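Long-range contacts in alpha-14 giardin (Giardia lamblia, PDB 3CHJ), which binds calcium and phospholipid as an annexin and may serve as a calcium-regulated structural element linking the membrane to the underlying axoneme: residues Val170-Ala175 with Ser187-Ile192; Ile158-His163 with Phe193-Arg198; Ser216-Val221 with Ala232-His237. One frame throughout, in Å; residues are numbered along the deposited sequence.

Contact 1 lies along the bodies of helices 162-177 and 186-195; contact 2 joins the run leading into the first to the end of the second and the turn after it. Their centres are about 12 Å apart, and they meet where R191 CG packs 3.3 Å from R160 NH2. Contact 3, between helices 217-224 and 227-241, has its centre about 12 Å from that of contact 1 and about 16 Å from that of contact 2. V221 CG2 lies 3.9 Å from W189 CZ3 of contact 1 and 3.7 Å from F193 CZ of contact 2. Contact 1 supplies A175 to the calcium site; the V221 side chain is about 11 Å from that ion.

Contact 1: residues Val170-Ala175 with Ser187-Ile192; sequences VLVRKA and STWIRI. With CA (calcium ion), chain B.
V172 presses its CG2 methyl onto one face of the W189 indole, 3.9 Å from the centroid of the six-membered ring and 18° off the ring normal, a CH-pi contact displaced toward the rim. At a chi1 of 82° the V172 CG1 sits between the backbone N and the carbonyl carbon, which leaves CG2 anti to N and over the indole. The CB of the same valine meets the end of I192, 3.7 Å from CD1, so V172 fills the space between an aromatic ring and an aliphatic chain. T188 works on two fronts. Its methyl CG2 fits against the backbone of the facing helix, 3.7 Å from V172 N, while T188 OG1 lies 2.8 Å from a water oxygen that donates to L171 O. The segments 170-175 and 187-192 cross at 126° with axes 9.6 Å apart, part of the all-helical annexin fold in which calcium is held at interhelical loops. Here the backbone oxygen of A175 binds calcium at 2.3 Å, together with T178, G180, E185 and E224, and the A175 CB meets the indole 3.6 Å from W189 NE1. That NE1 hydrogen-bonds to E224, which makes W189 a second-shell neighbour of the metal. At the exposed margin, L171 CD1 touches the guanidinium edge of R191, whose NH2 forms a salt bridge with D168.

Contact 2: residues Ile158-His163 with Phe193-Arg198; sequences IPRDTH and FATYTR
R160 reaches across to T195 and Y196 with its chain extended from CG to NE, and its guanidinium makes the dense part of the contact. NH2 donates to T195 OG1 at 2.8 Å, the hydroxyl lying 28° out of the guanidinium plane; NH1 adds weak bonds to the same OG1 and, at 3.1 Å, to T195 O. The hydroxyl of T195 thus meets both R160 nitrogens, NH1 weakly, and also bonds to R191 O one turn back in the helix. The T195 chi1 of 82° places OG1 between the backbone N and carbonyl carbon, within reach of both partners. Y196 CE1 lies 3.4 Å from R160 NE, over one face of the guanidinium toward its rim, with the two planes 26° apart. The phenol OH bonds to D168, which fixes the far end of the ring. Packing is sparser toward the solvent. There T197 CG2 lies against the backbone between I158 and P159, 3.6 Å from P159 N; the I158 side chain reaches T195 O with CD1, and the bond from I158 N to T195 O is weak. A water helps to join the two segments on this side: it donates to I158 O at 2.7 Å, accepts from T197 N at 3.0 Å and, weakly, from R160 NH1. T197 is the N-cap of helix 198-211, its OG1 bonding to D200 N, while the D200 carboxylate takes up R160 N. The run before helix 162-177 is thereby tied to the turn between helices 186-195 and 198-211, a link between helix-connecting turns of the all-helical annexin fold.

Contact 3: residues Ser216-Val221 with Ala232-His237; sequences SLRAGV and AFKLAH
The R218 guanidinium is gripped by two acids, D238 forming a salt bridge with NE and E222 with NH1, while it lies across the aliphatic chain of K234, whose CG is 3.9 Å above the R218 CZ-centred plane. Two like charges come near each other there, R218 NH1 and K234 NZ being 4.2 Å apart; the acids probably offset them, E230 pairing with K234. The guanidinium stands almost perpendicular to the H237 imidazole. Nearer the backbone, R218 CB sits almost centrally above one face of that ring, 3.9 Å from its centroid and 9° off the normal, a CH-pi contact. H237 has its CG opposite the backbone N (chi1 173°), which carries the ring out toward the neighbouring helix; L217 CD2 meets its edge, and NE2 bonds to H205. The segments of helices 217-224 and 227-241 run nearly antiparallel, at 163° with axes 9.7 Å apart, within the all-helical annexin fold. S216 OG caps the start of the first helix, accepting a nearly straight 3.0 Å bond from A219 N. Deeper in the interface V221 CG1 packs against F233 CB at 3.6 Å, while the F233 ring turns away to stack with F225 and meet F193 edge-to-face.

Contact 1: residues Val170-Ala175 with Ser187-Ile192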
ATOM      1  N   VAL A 170      13.233 -11.149 -23.857  1.00 17.72           N
ATOM      2  CA  VAL A 170      14.597 -11.571 -24.085  1.00 18.13           C
ATOM      3  C   VAL A 170      15.561 -10.764 -23.210  1.00 16.94           C
ATOM      4  O   VAL A 170      16.485 -11.312 -22.590  1.00 17.42           O
ATOM      5  CB  VAL A 170      14.946 -11.458 -25.587  1.00 18.66           C
ATOM      6  CG1 VAL A 170      16.413 -11.682 -25.813  1.00 20.34           C
ATOM      7  CG2 VAL A 170      14.106 -12.478 -26.378  1.00 20.14           C
ATOM      8  N   LEU A 171      15.318  -9.458 -23.137  1.00 16.36           N
ATOM      9  CA  LEU A 171      16.153  -8.566 -22.341  1.00 15.80           C
ATOM     10  C   LEU A 171      16.087  -8.849 -20.830  1.00 15.66           C
ATOM     11  O   LEU A 171      17.123  -8.876 -20.150  1.00 14.89           O
ATOM     12  CB  LEU A 171      15.785  -7.106 -22.635  1.00 16.21           C
ATOM     13  CG  LEU A 171      16.208  -6.638 -24.038  1.00 16.54           C
ATOM     14  CD1 LEU A 171      15.534  -5.317 -24.349  1.00 17.89           C
ATOM     15  CD2 LEU A 171      17.722  -6.519 -24.132  1.00 17.72           C
ATOM     16  N   VAL A 172      14.875  -9.084 -20.326  1.00 15.66           N
ATOM     17  CA  VAL A 172      14.750  -9.364 -18.896  1.00 15.53           C
ATOM     18  C   VAL A 172      15.301 -10.745 -18.504  1.00 15.57           C
ATOM     19  O   VAL A 172      15.888 -10.901 -17.431  1.00 16.38           O
ATOM     20  CB  VAL A 172      13.334  -9.098 -18.329  1.00 15.03           C
ATOM     21  CG1 VAL A 172      12.345 -10.257 -18.572  1.00 15.29           C
ATOM     22  CG2 VAL A 172      13.461  -8.773 -16.829  1.00 14.77           C
ATOM     23  N   ARG A 173      15.144 -11.721 -19.395  1.00 15.84           N
ATOM     24  CA  ARG A 173      15.797 -13.013 -19.193  1.00 15.31           C
ATOM     25  C   ARG A 173      17.314 -12.867 -19.117  1.00 15.72           C
ATOM     26  O   ARG A 173      17.959 -13.444 -18.239  1.00 15.94           O
ATOM     27  CB  ARG A 173      15.405 -14.016 -20.276  1.00 15.70           C
ATOM     28  CG  ARG A 173      16.150 -15.335 -20.173  1.00 16.07           C
ATOM     29  CD  ARG A 173      15.718 -16.128 -18.937  1.00 19.26           C
ATOM     30  NE  ARG A 173      16.133 -17.536 -19.029  1.00 17.98           N
ATOM     31  CZ  ARG A 173      15.658 -18.515 -18.262  1.00 20.26           C
ATOM     32  NH1 ARG A 173      14.766 -18.263 -17.315  1.00 18.86           N
ATOM     33  NH2 ARG A 173      16.086 -19.761 -18.434  1.00 20.31           N
ATOM     34  N   LYS A 174      17.890 -12.096 -20.039  1.00 15.93           N
ATOM     35  CA  LYS A 174      19.324 -11.812 -20.016  1.00 16.68           C
ATOM     36  C   LYS A 174      19.749 -11.214 -18.672  1.00 16.72           C
ATOM     37  O   LYS A 174      20.713 -11.660 -18.047  1.00 16.95           O
ATOM     38  CB  LYS A 174      19.694 -10.891 -21.188  1.00 17.29           C
ATOM     39  CG  LYS A 174      21.179 -10.607 -21.367  1.00 18.23           C
ATOM     40  CD  LYS A 174      21.634  -9.400 -20.555  1.00 21.06           C
ATOM     41  CE  LYS A 174      23.151  -9.294 -20.481  1.00 22.72           C
ATOM     42  NZ  LYS A 174      23.602  -8.087 -19.718  1.00 23.25           N
ATOM     43  N   ALA A 175      18.978 -10.235 -18.209  1.00 15.97           N
ATOM     44  CA  ALA A 175      19.247  -9.589 -16.930  1.00 15.95           C
ATOM     45  C   ALA A 175      19.155 -10.570 -15.757  1.00 15.84           C
ATOM     46  O   ALA A 175      19.981 -10.544 -14.848  1.00 15.82           O
ATOM     47  CB  ALA A 175      18.282  -8.417 -16.742  1.00 15.92           C
ATOM     48  N   SER A 187      18.093  -0.118 -17.493  1.00 16.26           N
ATOM     49  CA  SER A 187      16.990   0.331 -18.322  1.00 16.75           C
ATOM     50  C   SER A 187      15.894  -0.716 -18.525  1.00 15.71           C
ATOM     51  O   SER A 187      14.720  -0.378 -18.529  1.00 15.59           O
ATOM     52  CB  SER A 187      17.508   0.865 -19.667  1.00 18.35           C
ATOM     53  OG  SER A 187      18.098  -0.167 -20.425  1.00 23.37           O
ATOM     54  N   THR A 188      16.270  -1.982 -18.700  1.00 14.51           N
ATOM     55  CA  THR A 188      15.284  -3.058 -18.870  1.00 14.72           C
ATOM     56  C   THR A 188      14.371  -3.179 -17.644  1.00 13.61           C
ATOM     57  O   THR A 188      13.135  -3.235 -17.749  1.00 14.40           O
ATOM     58  CB  THR A 188      16.008  -4.392 -19.091  1.00 14.71           C
ATOM     59  OG1 THR A 188      16.856  -4.271 -20.251  1.00 16.40           O
ATOM     60  CG2 THR A 188      15.038  -5.541 -19.264  1.00 15.53           C
ATOM     61  N   TRP A 189      14.996  -3.228 -16.478  1.00 13.32           N
ATOM     62  CA  TRP A 189      14.223  -3.407 -15.257  1.00 13.10           C
ATOM     63  C   TRP A 189      13.281  -2.239 -15.007  1.00 12.77           C
ATOM     64  O   TRP A 189      12.131  -2.426 -14.601  1.00 11.91           O
ATOM     65  CB  TRP A 189      15.148  -3.567 -14.067  1.00 12.78           C
ATOM     66  CG  TRP A 189      15.821  -4.920 -13.943  1.00 14.23           C
ATOM     67  CD1 TRP A 189      17.157  -5.181 -14.054  1.00 13.77           C
ATOM     68  CD2 TRP A 189      15.190  -6.174 -13.640  1.00 13.66           C
ATOM     69  NE1 TRP A 189      17.406  -6.517 -13.821  1.00 13.84           N
ATOM     70  CE2 TRP A 189      16.211  -7.157 -13.608  1.00 13.72           C
ATOM     71  CE3 TRP A 189      13.859  -6.567 -13.420  1.00 14.56           C
ATOM     72  CZ2 TRP A 189      15.940  -8.510 -13.327  1.00 13.97           C
ATOM     73  CZ3 TRP A 189      13.578  -7.911 -13.156  1.00 13.65           C
ATOM     74  CH2 TRP A 189      14.621  -8.873 -13.120  1.00 14.12           C
ATOM     75  N   ILE A 190      13.779  -1.027 -15.220  1.00 12.33           N
ATOM     76  CA  ILE A 190      12.960   0.158 -14.968  1.00 12.82           C
ATOM     77  C   ILE A 190      11.835   0.299 -15.990  1.00 13.37           C
ATOM     78  O   ILE A 190      10.703   0.566 -15.635  1.00 13.42           O
ATOM     79  CB  ILE A 190      13.822   1.447 -14.875  1.00 12.29           C
ATOM     80  CG1 ILE A 190      14.887   1.303 -13.780  1.00 13.11           C
ATOM     81  CG2 ILE A 190      12.942   2.680 -14.638  1.00 12.49           C
ATOM     82  CD1 ILE A 190      14.337   1.043 -12.363  1.00 15.58           C
ATOM     83  N   ARG A 191      12.149   0.079 -17.264  1.00 13.46           N
ATOM     84  CA  ARG A 191      11.134   0.189 -18.292  1.00 13.98           C
ATOM     85  C   ARG A 191       9.962  -0.764 -18.011  1.00 13.01           C
ATOM     86  O   ARG A 191       8.800  -0.368 -18.040  1.00 13.10           O
ATOM     87  CB  ARG A 191      11.744  -0.059 -19.679  1.00 14.77           C
ATOM     88  CG  ARG A 191      10.711   0.012 -20.786  1.00 17.17           C
ATOM     89  CD  ARG A 191      11.310  -0.082 -22.198  1.00 16.28           C
ATOM     90  NE  ARG A 191      11.980  -1.353 -22.464  1.00 18.21           N
ATOM     91  CZ  ARG A 191      13.293  -1.543 -22.398  1.00 18.48           C
ATOM     92  NH1 ARG A 191      14.092  -0.541 -22.082  1.00 20.14           N
ATOM     93  NH2 ARG A 191      13.804  -2.736 -22.659  1.00 19.87           N
ATOM     94  N   ILE A 192      10.280  -2.024 -17.706  1.00 12.16           N
ATOM     95  CA  ILE A 192       9.219  -2.995 -17.496  1.00 12.05           C
ATOM     96  C   ILE A 192       8.436  -2.667 -16.226  1.00 12.03           C
ATOM     97  O   ILE A 192       7.203  -2.537 -16.244  1.00 12.70           O
ATOM     98  CB  ILE A 192       9.780  -4.418 -17.425  1.00 11.54           C
ATOM     99  CG1 ILE A 192      10.393  -4.809 -18.793  1.00 13.23           C
ATOM    100  CG2 ILE A 192       8.670  -5.387 -17.044  1.00 12.23           C
ATOM    101  CD1 ILE A 192      11.261  -6.066 -18.736  1.00 15.62           C
TER
HETATM  102 CA    CA B 338      21.628  -9.386 -13.829  1.00 19.50          CA
HETATM  103  O   HOH W   1      18.654  -6.398 -20.057  1.00 21.45           O

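Contact 2: residues Ile158-His163 with Phe193-Arg198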
ATOM      1  N   ILE A 158       1.933   3.036 -20.250  1.00 23.51           N
ATOM      2  CA  ILE A 158       1.298   3.109 -21.567  1.00 24.38           C
ATOM      3  C   ILE A 158       1.296   1.743 -22.274  1.00 23.60           C
ATOM      4  O   ILE A 158       2.269   0.996 -22.154  1.00 23.30           O
ATOM      5  CB  ILE A 158       1.942   4.219 -22.469  1.00 25.10           C
ATOM      6  CG1 ILE A 158       3.353   3.839 -22.976  1.00 27.29           C
ATOM      7  CG2 ILE A 158       1.899   5.602 -21.775  1.00 26.77           C
ATOM      8  CD1 ILE A 158       4.422   3.484 -21.937  1.00 30.03           C
ATOM      9  N   PRO A 159       0.197   1.414 -22.990  1.00 23.31           N
ATOM     10  CA  PRO A 159       0.116   0.130 -23.693  1.00 23.11           C
ATOM     11  C   PRO A 159       1.198  -0.094 -24.739  1.00 23.17           C
ATOM     12  O   PRO A 159       1.710   0.855 -25.340  1.00 22.71           O
ATOM     13  CB  PRO A 159      -1.274   0.167 -24.346  1.00 23.02           C
ATOM     14  CG  PRO A 159      -2.051   1.143 -23.515  1.00 23.66           C
ATOM     15  CD  PRO A 159      -1.042   2.195 -23.164  1.00 23.92           C
ATOM     16  N   ARG A 160       1.544  -1.367 -24.923  1.00 22.39           N
ATOM     17  CA  ARG A 160       2.591  -1.803 -25.845  1.00 23.31           C
ATOM     18  C   ARG A 160       2.040  -2.949 -26.661  1.00 22.88           C
ATOM     19  O   ARG A 160       1.082  -3.604 -26.244  1.00 23.40           O
ATOM     20  CB  ARG A 160       3.792  -2.338 -25.074  1.00 23.89           C
ATOM     21  CG  ARG A 160       4.648  -1.286 -24.494  1.00 26.81           C
ATOM     22  CD  ARG A 160       5.566  -1.934 -23.488  1.00 26.22           C
ATOM     23  NE  ARG A 160       6.673  -1.040 -23.159  1.00 28.31           N
ATOM     24  CZ  ARG A 160       6.620  -0.079 -22.254  1.00 25.64           C
ATOM     25  NH1 ARG A 160       5.508   0.143 -21.554  1.00 22.36           N
ATOM     26  NH2 ARG A 160       7.692   0.673 -22.056  1.00 29.64           N
ATOM     27  N   ASP A 161       2.654  -3.216 -27.805  1.00 23.01           N
ATOM     28  CA  ASP A 161       2.261  -4.385 -28.595  1.00 23.43           C
ATOM     29  C   ASP A 161       3.073  -5.626 -28.230  1.00 22.58           C
ATOM     30  O   ASP A 161       4.098  -5.538 -27.536  1.00 22.09           O
ATOM     31  CB  ASP A 161       2.304  -4.089 -30.102  1.00 24.18           C
ATOM     32  CG  ASP A 161       3.660  -3.602 -30.575  1.00 27.51           C
ATOM     33  OD1 ASP A 161       4.704  -4.159 -30.159  1.00 27.80           O
ATOM     34  OD2 ASP A 161       3.681  -2.648 -31.390  1.00 32.68           O
ATOM     35  N   THR A 162       2.599  -6.790 -28.688  1.00 22.06           N
ATOM     36  CA  THR A 162       3.241  -8.056 -28.372  1.00 21.61           C
ATOM     37  C   THR A 162       4.712  -8.100 -28.801  1.00 20.43           C
ATOM     38  O   THR A 162       5.543  -8.680 -28.107  1.00 20.20           O
ATOM     39  CB  THR A 162       2.433  -9.237 -28.936  1.00 21.97           C
ATOM     40  OG1 THR A 162       1.107  -9.174 -28.403  1.00 24.71           O
ATOM     41  CG2 THR A 162       3.055 -10.574 -28.571  1.00 23.33           C
ATOM     42  N   HIS A 163       5.046  -7.479 -29.940  1.00 19.64           N
ATOM     43  CA  HIS A 163       6.443  -7.430 -30.395  1.00 19.70           C
ATOM     44  C   HIS A 163       7.381  -6.810 -29.355  1.00 18.95           C
ATOM     45  O   HIS A 163       8.465  -7.336 -29.102  1.00 17.32           O
ATOM     46  CB  HIS A 163       6.586  -6.694 -31.742  1.00 20.04           C
ATOM     47  CG  HIS A 163       8.004  -6.611 -32.243  1.00 21.15           C
ATOM     48  ND1 HIS A 163       8.680  -7.698 -32.752  1.00 24.16           N
ATOM     49  CD2 HIS A 163       8.872  -5.572 -32.302  1.00 23.12           C
ATOM     50  CE1 HIS A 163       9.903  -7.336 -33.099  1.00 23.59           C
ATOM     51  NE2 HIS A 163      10.045  -6.049 -32.837  1.00 25.35           N
ATOM     52  N   PHE A 193       9.147  -2.520 -15.116  1.00 12.17           N
ATOM     53  CA  PHE A 193       8.440  -2.429 -13.849  1.00 11.69           C
ATOM     54  C   PHE A 193       7.830  -1.063 -13.577  1.00 11.91           C
ATOM     55  O   PHE A 193       6.816  -0.969 -12.850  1.00 12.91           O
ATOM     56  CB  PHE A 193       9.336  -2.892 -12.697  1.00 11.36           C
ATOM     57  CG  PHE A 193       9.485  -4.390 -12.630  1.00 11.83           C
ATOM     58  CD1 PHE A 193      10.296  -5.080 -13.548  1.00 11.63           C
ATOM     59  CD2 PHE A 193       8.792  -5.130 -11.662  1.00 11.69           C
ATOM     60  CE1 PHE A 193      10.402  -6.477 -13.501  1.00 12.82           C
ATOM     61  CE2 PHE A 193       8.903  -6.527 -11.620  1.00 13.87           C
ATOM     62  CZ  PHE A 193       9.700  -7.190 -12.507  1.00 12.80           C
ATOM     63  N   ALA A 194       8.387  -0.016 -14.190  1.00 11.98           N
ATOM     64  CA  ALA A 194       7.828   1.326 -13.989  1.00 12.71           C
ATOM     65  C   ALA A 194       6.806   1.750 -15.033  1.00 13.25           C
ATOM     66  O   ALA A 194       5.937   2.577 -14.727  1.00 14.39           O
ATOM     67  CB  ALA A 194       8.928   2.379 -13.912  1.00 12.57           C
ATOM     68  N   THR A 195       6.922   1.223 -16.263  1.00 14.04           N
ATOM     69  CA  THR A 195       6.116   1.752 -17.382  1.00 14.22           C
ATOM     70  C   THR A 195       5.135   0.770 -18.034  1.00 14.37           C
ATOM     71  O   THR A 195       4.302   1.184 -18.853  1.00 14.46           O
ATOM     72  CB  THR A 195       6.977   2.455 -18.487  1.00 15.19           C
ATOM     73  OG1 THR A 195       7.542   1.481 -19.376  1.00 15.47           O
ATOM     74  CG2 THR A 195       8.088   3.303 -17.879  1.00 15.88           C
ATOM     75  N   TYR A 196       5.211  -0.516 -17.685  1.00 13.54           N
ATOM     76  CA  TYR A 196       4.206  -1.449 -18.239  1.00 13.09           C
ATOM     77  C   TYR A 196       2.834  -1.224 -17.613  1.00 13.29           C
ATOM     78  O   TYR A 196       2.705  -0.914 -16.421  1.00 14.26           O
ATOM     79  CB  TYR A 196       4.607  -2.908 -18.012  1.00 13.03           C
ATOM     80  CG  TYR A 196       5.414  -3.532 -19.128  1.00 13.01           C
ATOM     81  CD1 TYR A 196       6.448  -2.842 -19.751  1.00 12.92           C
ATOM     82  CD2 TYR A 196       5.155  -4.858 -19.536  1.00 14.01           C
ATOM     83  CE1 TYR A 196       7.205  -3.446 -20.772  1.00 14.00           C
ATOM     84  CE2 TYR A 196       5.889  -5.438 -20.539  1.00 13.80           C
ATOM     85  CZ  TYR A 196       6.906  -4.726 -21.154  1.00 14.07           C
ATOM     86  OH  TYR A 196       7.631  -5.349 -22.151  1.00 16.62           O
ATOM     87  N   THR A 197       1.794  -1.371 -18.426  1.00 14.15           N
ATOM     88  CA  THR A 197       0.451  -1.509 -17.901  1.00 14.20           C
ATOM     89  C   THR A 197       0.250  -2.850 -17.193  1.00 13.67           C
ATOM     90  O   THR A 197       1.017  -3.815 -17.411  1.00 13.94           O
ATOM     91  CB  THR A 197      -0.612  -1.409 -19.029  1.00 13.93           C
ATOM     92  OG1 THR A 197      -0.409  -2.481 -19.956  1.00 15.86           O
ATOM     93  CG2 THR A 197      -0.486  -0.081 -19.774  1.00 15.72           C
ATOM     94  N   ARG A 198      -0.800  -2.929 -16.379  1.00 13.83           N
ATOM     95  CA  ARG A 198      -1.165  -4.189 -15.726  1.00 14.13           C
ATOM     96  C   ARG A 198      -1.383  -5.300 -16.760  1.00 14.87           C
ATOM     97  O   ARG A 198      -0.868  -6.400 -16.595  1.00 14.87           O
ATOM     98  CB  ARG A 198      -2.401  -4.020 -14.850  1.00 14.89           C
ATOM     99  CG  ARG A 198      -3.021  -5.345 -14.394  1.00 16.01           C
ATOM    100  CD  ARG A 198      -3.926  -5.212 -13.172  1.00 18.34           C
ATOM    101  NE  ARG A 198      -3.216  -4.686 -12.004  1.00 18.05           N
ATOM    102  CZ  ARG A 198      -3.388  -3.456 -11.535  1.00 17.02           C
ATOM    103  NH1 ARG A 198      -4.262  -2.631 -12.112  1.00 21.23           N
ATOM    104  NH2 ARG A 198      -2.714  -3.047 -10.463  1.00 17.71           N
TER
HETATM  105  O   HOH W   2       2.668  -1.569 -21.280  1.00 17.08           O

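Contact 3: residues Ser216-Val221 with Ala232-His237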
ATOM      1  N   SER A 216       9.880 -18.776 -13.360  1.00 15.75           N
ATOM      2  CA  SER A 216       9.047 -17.675 -12.842  1.00 15.49           C
ATOM      3  C   SER A 216       9.749 -16.320 -12.909  1.00 14.41           C
ATOM      4  O   SER A 216      10.902 -16.207 -12.484  1.00 14.59           O
ATOM      5  CB  SER A 216       8.654 -17.960 -11.394  1.00 16.44           C
ATOM      6  OG  SER A 216       8.325 -16.762 -10.718  1.00 15.48           O
ATOM      7  N   LEU A 217       9.049 -15.306 -13.418  1.00 14.96           N
ATOM      8  CA  LEU A 217       9.603 -13.954 -13.499  1.00 14.30           C
ATOM      9  C   LEU A 217       9.885 -13.420 -12.094  1.00 13.77           C
ATOM     10  O   LEU A 217      10.950 -12.846 -11.850  1.00 13.57           O
ATOM     11  CB  LEU A 217       8.650 -13.036 -14.269  1.00 14.26           C
ATOM     12  CG  LEU A 217       8.953 -11.533 -14.328  1.00 15.05           C
ATOM     13  CD1 LEU A 217      10.328 -11.305 -14.951  1.00 17.75           C
ATOM     14  CD2 LEU A 217       7.852 -10.834 -15.136  1.00 15.70           C
ATOM     15  N   ARG A 218       8.952 -13.642 -11.169  1.00 13.50           N
ATOM     16  CA  ARG A 218       9.175 -13.210  -9.778  1.00 12.89           C
ATOM     17  C   ARG A 218      10.366 -13.913  -9.135  1.00 12.21           C
ATOM     18  O   ARG A 218      11.087 -13.300  -8.361  1.00 12.17           O
ATOM     19  CB  ARG A 218       7.925 -13.394  -8.933  1.00 12.90           C
ATOM     20  CG  ARG A 218       7.939 -12.523  -7.645  1.00 14.81           C
ATOM     21  CD  ARG A 218       6.720 -12.901  -6.885  1.00 13.99           C
ATOM     22  NE  ARG A 218       6.359 -12.051  -5.745  1.00 14.73           N
ATOM     23  CZ  ARG A 218       6.826 -12.191  -4.509  1.00 16.77           C
ATOM     24  NH1 ARG A 218       7.777 -13.091  -4.244  1.00 19.35           N
ATOM     25  NH2 ARG A 218       6.353 -11.400  -3.544  1.00 16.24           N
ATOM     26  N   ALA A 219      10.567 -15.200  -9.426  1.00 12.91           N
ATOM     27  CA  ALA A 219      11.762 -15.890  -8.949  1.00 13.14           C
ATOM     28  C   ALA A 219      13.045 -15.243  -9.488  1.00 13.16           C
ATOM     29  O   ALA A 219      14.056 -15.185  -8.785  1.00 14.23           O
ATOM     30  CB  ALA A 219      11.689 -17.382  -9.320  1.00 13.40           C
ATOM     31  N   GLY A 220      12.985 -14.751 -10.737  1.00 13.16           N
ATOM     32  CA  GLY A 220      14.092 -14.024 -11.351  1.00 13.12           C
ATOM     33  C   GLY A 220      14.383 -12.713 -10.630  1.00 13.33           C
ATOM     34  O   GLY A 220      15.530 -12.329 -10.471  1.00 12.87           O
ATOM     35  N   VAL A 221      13.332 -12.044 -10.168  1.00 12.46           N
ATOM     36  CA  VAL A 221      13.493 -10.831  -9.349  1.00 13.62           C
ATOM     37  C   VAL A 221      14.262 -11.159  -8.083  1.00 13.91           C
ATOM     38  O   VAL A 221      15.189 -10.434  -7.692  1.00 13.96           O
ATOM     39  CB  VAL A 221      12.125 -10.192  -9.007  1.00 13.88           C
ATOM     40  CG1 VAL A 221      12.272  -9.188  -7.854  1.00 13.84           C
ATOM     41  CG2 VAL A 221      11.540  -9.513 -10.248  1.00 14.51           C
ATOM     42  N   ALA A 232      11.019  -3.983  -3.279  1.00  9.86           N
ATOM     43  CA  ALA A 232      10.386  -3.051  -4.219  1.00  9.22           C
ATOM     44  C   ALA A 232       9.993  -3.750  -5.516  1.00  9.94           C
ATOM     45  O   ALA A 232       8.864  -3.592  -5.970  1.00 10.20           O
ATOM     46  CB  ALA A 232      11.285  -1.881  -4.499  1.00 10.19           C
ATOM     47  N   PHE A 233      10.900  -4.520  -6.106  1.00  9.87           N
ATOM     48  CA  PHE A 233      10.555  -5.185  -7.383  1.00  8.99           C
ATOM     49  C   PHE A 233       9.568  -6.325  -7.204  1.00  9.90           C
ATOM     50  O   PHE A 233       8.721  -6.564  -8.092  1.00 10.03           O
ATOM     51  CB  PHE A 233      11.813  -5.600  -8.149  1.00  9.77           C
ATOM     52  CG  PHE A 233      12.452  -4.460  -8.880  1.00  8.94           C
ATOM     53  CD1 PHE A 233      12.176  -4.262 -10.243  1.00 11.10           C
ATOM     54  CD2 PHE A 233      13.292  -3.573  -8.225  1.00  9.96           C
ATOM     55  CE1 PHE A 233      12.749  -3.184 -10.951  1.00 11.14           C
ATOM     56  CE2 PHE A 233      13.868  -2.492  -8.918  1.00 11.09           C
ATOM     57  CZ  PHE A 233      13.612  -2.310 -10.286  1.00 11.03           C
ATOM     58  N   LYS A 234       9.635  -7.024  -6.070  1.00  9.73           N
ATOM     59  CA  LYS A 234       8.604  -8.026  -5.770  1.00 10.30           C
ATOM     60  C   LYS A 234       7.240  -7.345  -5.598  1.00 10.37           C
ATOM     61  O   LYS A 234       6.220  -7.831  -6.115  1.00 10.68           O
ATOM     62  CB  LYS A 234       8.945  -8.789  -4.491  1.00 11.23           C
ATOM     63  CG  LYS A 234      10.034  -9.828  -4.630  1.00 11.58           C
ATOM     64  CD  LYS A 234      10.292 -10.456  -3.267  1.00 13.87           C
ATOM     65  CE  LYS A 234      11.142 -11.687  -3.449  1.00 18.80           C
ATOM     66  NZ  LYS A 234      11.352 -12.413  -2.157  1.00 22.53           N
ATOM     67  N   LEU A 235       7.225  -6.222  -4.881  1.00 10.38           N
ATOM     68  CA  LEU A 235       5.975  -5.508  -4.617  1.00 10.50           C
ATOM     69  C   LEU A 235       5.374  -4.988  -5.930  1.00 10.12           C
ATOM     70  O   LEU A 235       4.170  -5.161  -6.148  1.00 11.07           O
ATOM     71  CB  LEU A 235       6.213  -4.379  -3.609  1.00 11.15           C
ATOM     72  CG  LEU A 235       4.931  -3.619  -3.249  1.00 10.65           C
ATOM     73  CD1 LEU A 235       3.938  -4.524  -2.549  1.00 13.73           C
ATOM     74  CD2 LEU A 235       5.265  -2.379  -2.401  1.00 11.41           C
ATOM     75  N   ALA A 236       6.206  -4.417  -6.806  1.00  9.99           N
ATOM     76  CA  ALA A 236       5.757  -3.923  -8.114  1.00  9.91           C
ATOM     77  C   ALA A 236       5.242  -5.091  -8.946  1.00 10.57           C
ATOM     78  O   ALA A 236       4.183  -4.993  -9.575  1.00 10.68           O
ATOM     79  CB  ALA A 236       6.874  -3.207  -8.853  1.00 10.29           C
ATOM     80  N   HIS A 237       5.987  -6.194  -8.946  1.00  9.70           N
ATOM     81  CA  HIS A 237       5.514  -7.407  -9.631  1.00 10.37           C
ATOM     82  C   HIS A 237       4.101  -7.782  -9.186  1.00 10.82           C
ATOM     83  O   HIS A 237       3.193  -7.957 -10.002  1.00 10.85           O
ATOM     84  CB  HIS A 237       6.445  -8.607  -9.390  1.00 11.20           C
ATOM     85  CG  HIS A 237       5.895  -9.884  -9.950  1.00 11.95           C
ATOM     86  ND1 HIS A 237       4.911 -10.608  -9.310  1.00 14.46           N
ATOM     87  CD2 HIS A 237       6.145 -10.530 -11.114  1.00 15.16           C
ATOM     88  CE1 HIS A 237       4.581 -11.652 -10.058  1.00 15.52           C
ATOM     89  NE2 HIS A 237       5.329 -11.634 -11.149  1.00 16.24           N
TER